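Local coordinates for vacuolar protein sorting-associated protein IST1 (Saccharomyces cerevisiae, PDB 3GGY), which regulates recruitment of the ATPase VPS4 to the ESCRT-III complex during multivesicular body sorting, seen here as its helical N-terminal domain, at residues R39-A42 with Q43-T47; L117-D120 with E121-E124. All blocks are in the same frame, centred on the assembly; numbering follows the deposited sequence.

Interaction 1: residues R39-A42 with Q43-T47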
loop_
_atom_site.group_PDB
_atom_site.type_symbol
_atom_site.label_atom_id
_atom_site.label_comp_id
_atom_site.label_asym_id
_atom_site.label_seq_id
_atom_site.Cartn_x
_atom_site.Cartn_y
_atom_site.Cartn_z
ATOM N N ARG A 39 -4.861 21.008 -3.392
ATOM C CA ARG A 39 -5.271 22.282 -3.984
ATOM C C ARG A 39 -6.727 22.552 -3.639
ATOM O O ARG A 39 -7.114 23.685 -3.359
ATOM C CB ARG A 39 -5.167 22.248 -5.507
ATOM C CG ARG A 39 -3.810 21.918 -6.078
ATOM C CD ARG A 39 -3.902 21.888 -7.597
ATOM N NE ARG A 39 -4.277 23.194 -8.137
ATOM C CZ ARG A 39 -4.786 23.387 -9.350
ATOM N NH1 ARG A 39 -4.991 22.356 -10.162
ATOM N NH2 ARG A 39 -5.081 24.615 -9.756
ATOM N N GLN A 40 -7.537 21.502 -3.683
ATOM C CA GLN A 40 -8.958 21.627 -3.398
ATOM C C GLN A 40 -9.236 21.942 -1.932
ATOM O O GLN A 40 -10.209 22.627 -1.615
ATOM C CB GLN A 40 -9.676 20.353 -3.851
ATOM C CG GLN A 40 -9.446 20.079 -5.337
ATOM C CD GLN A 40 -10.063 18.782 -5.828
ATOM O OE1 GLN A 40 -9.895 17.728 -5.214
ATOM N NE2 GLN A 40 -10.771 18.852 -6.953
ATOM N N VAL A 41 -8.383 21.449 -1.037
ATOM C CA VAL A 41 -8.544 21.744 0.383
ATOM C C VAL A 41 -8.265 23.237 0.556
ATOM O O VAL A 41 -8.959 23.928 1.291
ATOM C CB VAL A 41 -7.546 20.942 1.255
ATOM C CG1 VAL A 41 -7.527 21.490 2.682
ATOM C CG2 VAL A 41 -7.945 19.474 1.281
ATOM N N ALA A 42 -7.247 23.726 -0.144
ATOM C CA ALA A 42 -6.885 25.135 -0.065
ATOM C C ALA A 42 -8.050 26.001 -0.525
ATOM O O ALA A 42 -8.337 27.035 0.076
ATOM C CB ALA A 42 -5.653 25.411 -0.924
ATOM N N GLN A 43 -8.726 25.569 -1.586
ATOM C CA GLN A 43 -9.861 26.315 -2.121
ATOM C C GLN A 43 -11.023 26.314 -1.127
ATOM O O GLN A 43 -11.744 27.302 -1.010
ATOM C CB GLN A 43 -10.294 25.717 -3.465
ATOM C CG GLN A 43 -11.373 26.502 -4.203
ATOM C CD GLN A 43 -11.018 27.969 -4.401
ATOM O OE1 GLN A 43 -9.873 28.312 -4.696
ATOM N NE2 GLN A 43 -12.009 28.842 -4.252
ATOM N N LEU A 44 -11.207 25.203 -0.418
ATOM C CA LEU A 44 -12.261 25.114 0.584
ATOM C C LEU A 44 -11.964 26.092 1.712
ATOM O O LEU A 44 -12.874 26.730 2.245
ATOM C CB LEU A 44 -12.358 23.692 1.147
ATOM C CG LEU A 44 -12.937 22.637 0.202
ATOM C CD1 LEU A 44 -12.719 21.243 0.782
ATOM C CD2 LEU A 44 -14.417 22.911 -0.007
ATOM N N LEU A 45 -10.690 26.221 2.069
ATOM C CA LEU A 45 -10.304 27.137 3.134
ATOM C C LEU A 45 -10.561 28.579 2.718
ATOM O O LEU A 45 -11.087 29.369 3.500
ATOM C CB LEU A 45 -8.827 26.955 3.498
ATOM C CG LEU A 45 -8.451 25.602 4.119
ATOM C CD1 LEU A 45 -6.939 25.506 4.264
ATOM C CD2 LEU A 45 -9.141 25.440 5.468
ATOM N N LEU A 46 -10.193 28.915 1.484
ATOM C CA LEU A 46 -10.389 30.270 0.978
ATOM C C LEU A 46 -11.860 30.668 0.973
ATOM O O LEU A 46 -12.185 31.859 1.062
ATOM C CB LEU A 46 -9.834 30.404 -0.445
ATOM C CG LEU A 46 -8.324 30.242 -0.636
ATOM C CD1 LEU A 46 -7.978 30.460 -2.104
ATOM C CD2 LEU A 46 -7.575 31.244 0.241
ATOM N N THR A 47 -12.744 29.678 0.868
ATOM C CA THR A 47 -14.179 29.937 0.841
ATOM C C THR A 47 -14.914 29.633 2.146
ATOM O O THR A 47 -16.130 29.445 2.156
ATOM C CB THR A 47 -14.870 29.179 -0.326
ATOM O OG1 THR A 47 -14.541 27.784 -0.274
ATOM C CG2 THR A 47 -14.419 29.748 -1.654
#
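Arg39 O accepts the backbone N-H of Gln43 at 3.0 Å, the first of four consecutive i to i+4 bonds that carry helix 8-46 through its last two turns. One residue on, Gln40 O takes Leu44 N with an N-H...O angle of 149° and also has the Leu44 side chain lying against it, CG of Leu44 standing 3.3 Å from that oxygen. Gln40 sends its amide to another helix, where OE1 is hydrogen-bonded to Arg56 NH1. Val41 O bonds Leu45 N, and here an apolar side-chain pair joins the backbone link: CG1 of Val41 and CD1 of Leu45 lie 4.4 Å apart, a loose contact along one face of the helix. With its CG anti to the carbonyl carbon (chi1 -66°), Leu45 folds back along the helix, placing CG 3.3 Å from Val41 O. Ala42 O closes the series, receiving Leu46 N at 3.0 Å with the straightest N-H...O angle of the four, 159°. Leu46 CG approaches the same oxygen to 3.3 Å, so the three leucines repeat one arrangement, each laid beside the carbonyl four residues earlier. Thr47 is the first residue to leave helical backbone angles; its N makes weak bonds to Gln43 O and Leu44 O, while OG1 is 2.9 Å from Gln43 O, with Leu44 O an alternative acceptor for its proton. The buried face of this helix end rests mainly on two helices, with Ser190 also touching Leu45. Val41 touches Arg56 and Val57, and Leu45 touches Glu50 and Ala53, all on helix 50-82, whereas Val41 meets Leu173 and Ile176, and Ala42 meets Ile176, on helix 166-179.

Interaction 2: residues L117-D120 with E121-E124; sequences LFVD and EVKE
Glu121 lays its carboxylate across Val119, CD reaching CG1 of the valine at 3.4 Å. The acid gets there by folding back: CG lies between the backbone N and carbonyl carbon (chi1 63°), and the chain bends again at chi2 (-99°). Alongside, Val119 CG1 meets Val122 CG2 at 4.0 Å. Beneath these side chains is a type I beta turn from Val119 to Val122, closed by Val122 N donating to Val119 O at 3.2 Å; the N-H...O angle is a straight 165°, but the donor stands above the carbonyl plane. One water donates to Glu121 OE1 and, weakly, to Phe118 O; another lies within hydrogen-bonding distance of both Val119 O and Val122 O. Asp120 OD1 comes within 3.8 Å of Glu121 OE1, a proximity of like charges that may raise the pKa of Asp120. Glu121 OE2 is held by His66 NE2 and Gln30 NE2. With an alanine here in place of Glu121, His66 and Gln30 would probably lose this acceptor and one side of Val119 would be uncovered. The turn joins helix 105-115 to helix 125-135, with Val119 against Leu69, Leu70 and Leu73 of helix 50-82 and Val122 against Arg22 and Leu23 of helix 8-46.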
loop_
_atom_site.group_PDB
_atom_site.type_symbol
_atom_site.label_atom_id
_atom_site.label_comp_id
_atom_site.label_asym_id
_atom_site.label_seq_id
_atom_site.Cartn_x
_atom_site.Cartn_y
_atom_site.Cartn_z
ATOM N N LEU A 117 -6.716 -7.816 -0.767
ATOM C CA LEU A 117 -7.987 -7.271 -0.322
ATOM C C LEU A 117 -8.005 -5.744 -0.261
ATOM O O LEU A 117 -9.031 -5.111 -0.514
ATOM C CB LEU A 117 -8.306 -7.842 1.063
ATOM C CG LEU A 117 -9.564 -7.364 1.777
ATOM C CD1 LEU A 117 -10.801 -7.783 0.997
ATOM C CD2 LEU A 117 -9.597 -7.958 3.178
ATOM N N PHE A 118 -6.862 -5.160 0.067
ATOM C CA PHE A 118 -6.746 -3.719 0.230
ATOM C C PHE A 118 -6.280 -2.920 -0.983
ATOM O O PHE A 118 -6.305 -1.686 -0.954
ATOM C CB PHE A 118 -5.812 -3.452 1.409
ATOM C CG PHE A 118 -6.263 -4.105 2.687
ATOM C CD1 PHE A 118 -7.188 -3.481 3.514
ATOM C CD2 PHE A 118 -5.770 -5.356 3.055
ATOM C CE1 PHE A 118 -7.620 -4.089 4.693
ATOM C CE2 PHE A 118 -6.194 -5.976 4.231
ATOM C CZ PHE A 118 -7.122 -5.336 5.051
ATOM N N VAL A 119 -5.853 -3.605 -2.037
ATOM C CA VAL A 119 -5.367 -2.935 -3.244
ATOM C C VAL A 119 -6.089 -3.508 -4.465
ATOM O O VAL A 119 -5.488 -4.168 -5.309
ATOM C CB VAL A 119 -3.828 -3.127 -3.392
ATOM C CG1 VAL A 119 -3.291 -2.253 -4.513
ATOM C CG2 VAL A 119 -3.139 -2.781 -2.081
ATOM N N ASP A 120 -7.391 -3.256 -4.553
ATOM C CA ASP A 120 -8.147 -3.784 -5.681
ATOM C C ASP A 120 -7.786 -3.106 -6.999
ATOM O O ASP A 120 -8.158 -3.596 -8.066
ATOM C CB ASP A 120 -9.664 -3.696 -5.424
ATOM C CG ASP A 120 -10.141 -2.283 -5.136
ATOM O OD1 ASP A 120 -9.678 -1.339 -5.806
ATOM O OD2 ASP A 120 -11.002 -2.120 -4.245
ATOM N N GLU A 121 -7.046 -1.999 -6.932
ATOM C CA GLU A 121 -6.647 -1.300 -8.151
ATOM C C GLU A 121 -5.588 -2.081 -8.925
ATOM O O GLU A 121 -5.284 -1.754 -10.071
ATOM C CB GLU A 121 -6.132 0.114 -7.845
ATOM C CG GLU A 121 -4.880 0.162 -6.998
ATOM C CD GLU A 121 -5.176 0.443 -5.541
ATOM O OE1 GLU A 121 -6.117 -0.170 -4.992
ATOM O OE2 GLU A 121 -4.460 1.276 -4.945
ATOM N N VAL A 122 -5.019 -3.108 -8.296
ATOM C CA VAL A 122 -4.022 -3.954 -8.948
ATOM C C VAL A 122 -4.518 -5.397 -8.865
ATOM O O VAL A 122 -4.166 -6.139 -7.949
ATOM C CB VAL A 122 -2.641 -3.836 -8.265
ATOM C CG1 VAL A 122 -1.630 -4.737 -8.963
ATOM C CG2 VAL A 122 -2.169 -2.392 -8.309
ATOM N N LYS A 123 -5.342 -5.784 -9.835
ATOM C CA LYS A 123 -5.921 -7.124 -9.869
ATOM C C LYS A 123 -4.929 -8.274 -9.904
ATOM O O LYS A 123 -5.189 -9.329 -9.331
ATOM C CB LYS A 123 -6.865 -7.262 -11.069
ATOM C CG LYS A 123 -8.066 -6.345 -11.018
ATOM C CD LYS A 123 -9.008 -6.602 -12.183
ATOM C CE LYS A 123 -10.091 -5.540 -12.242
ATOM N NZ LYS A 123 -9.502 -4.179 -12.399
ATOM N N GLU A 124 -3.803 -8.078 -10.582
ATOM C CA GLU A 124 -2.790 -9.121 -10.703
ATOM C C GLU A 124 -2.279 -9.685 -9.380
ATOM O O GLU A 124 -1.766 -10.800 -9.345
ATOM C CB GLU A 124 -1.598 -8.610 -11.519
ATOM C CG GLU A 124 -1.895 -8.326 -12.989
ATOM C CD GLU A 124 -2.920 -7.225 -13.190
ATOM O OE1 GLU A 124 -2.845 -6.198 -12.480
ATOM O OE2 GLU A 124 -3.796 -7.381 -14.069
HETATM O O HOH W 1 -7.586 0.549 -3.087
HETATM O O HOH W 2 -5.665 -6.972 -5.602
#

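In the fold
Interaction 1 comes first along the chain, at the C-terminal end of helix 8-46, and interaction 2 follows in the connection between helices 105-115 and 125-135. Their centres are 31 Å apart and their nearest atoms about 17 Å, so they do not touch. What they share is the pair of long helices 8-46 and 50-82: residues 39-47 end the first and pack on the second, while residues 117-124 contact both elsewhere along their length. The centre of interaction 1 lies about 27 Å from the centre of the chain, that of interaction 2 about 10 Å. Together they sample the far end and the middle of one elongated, all-helical ESCRT-III-like domain.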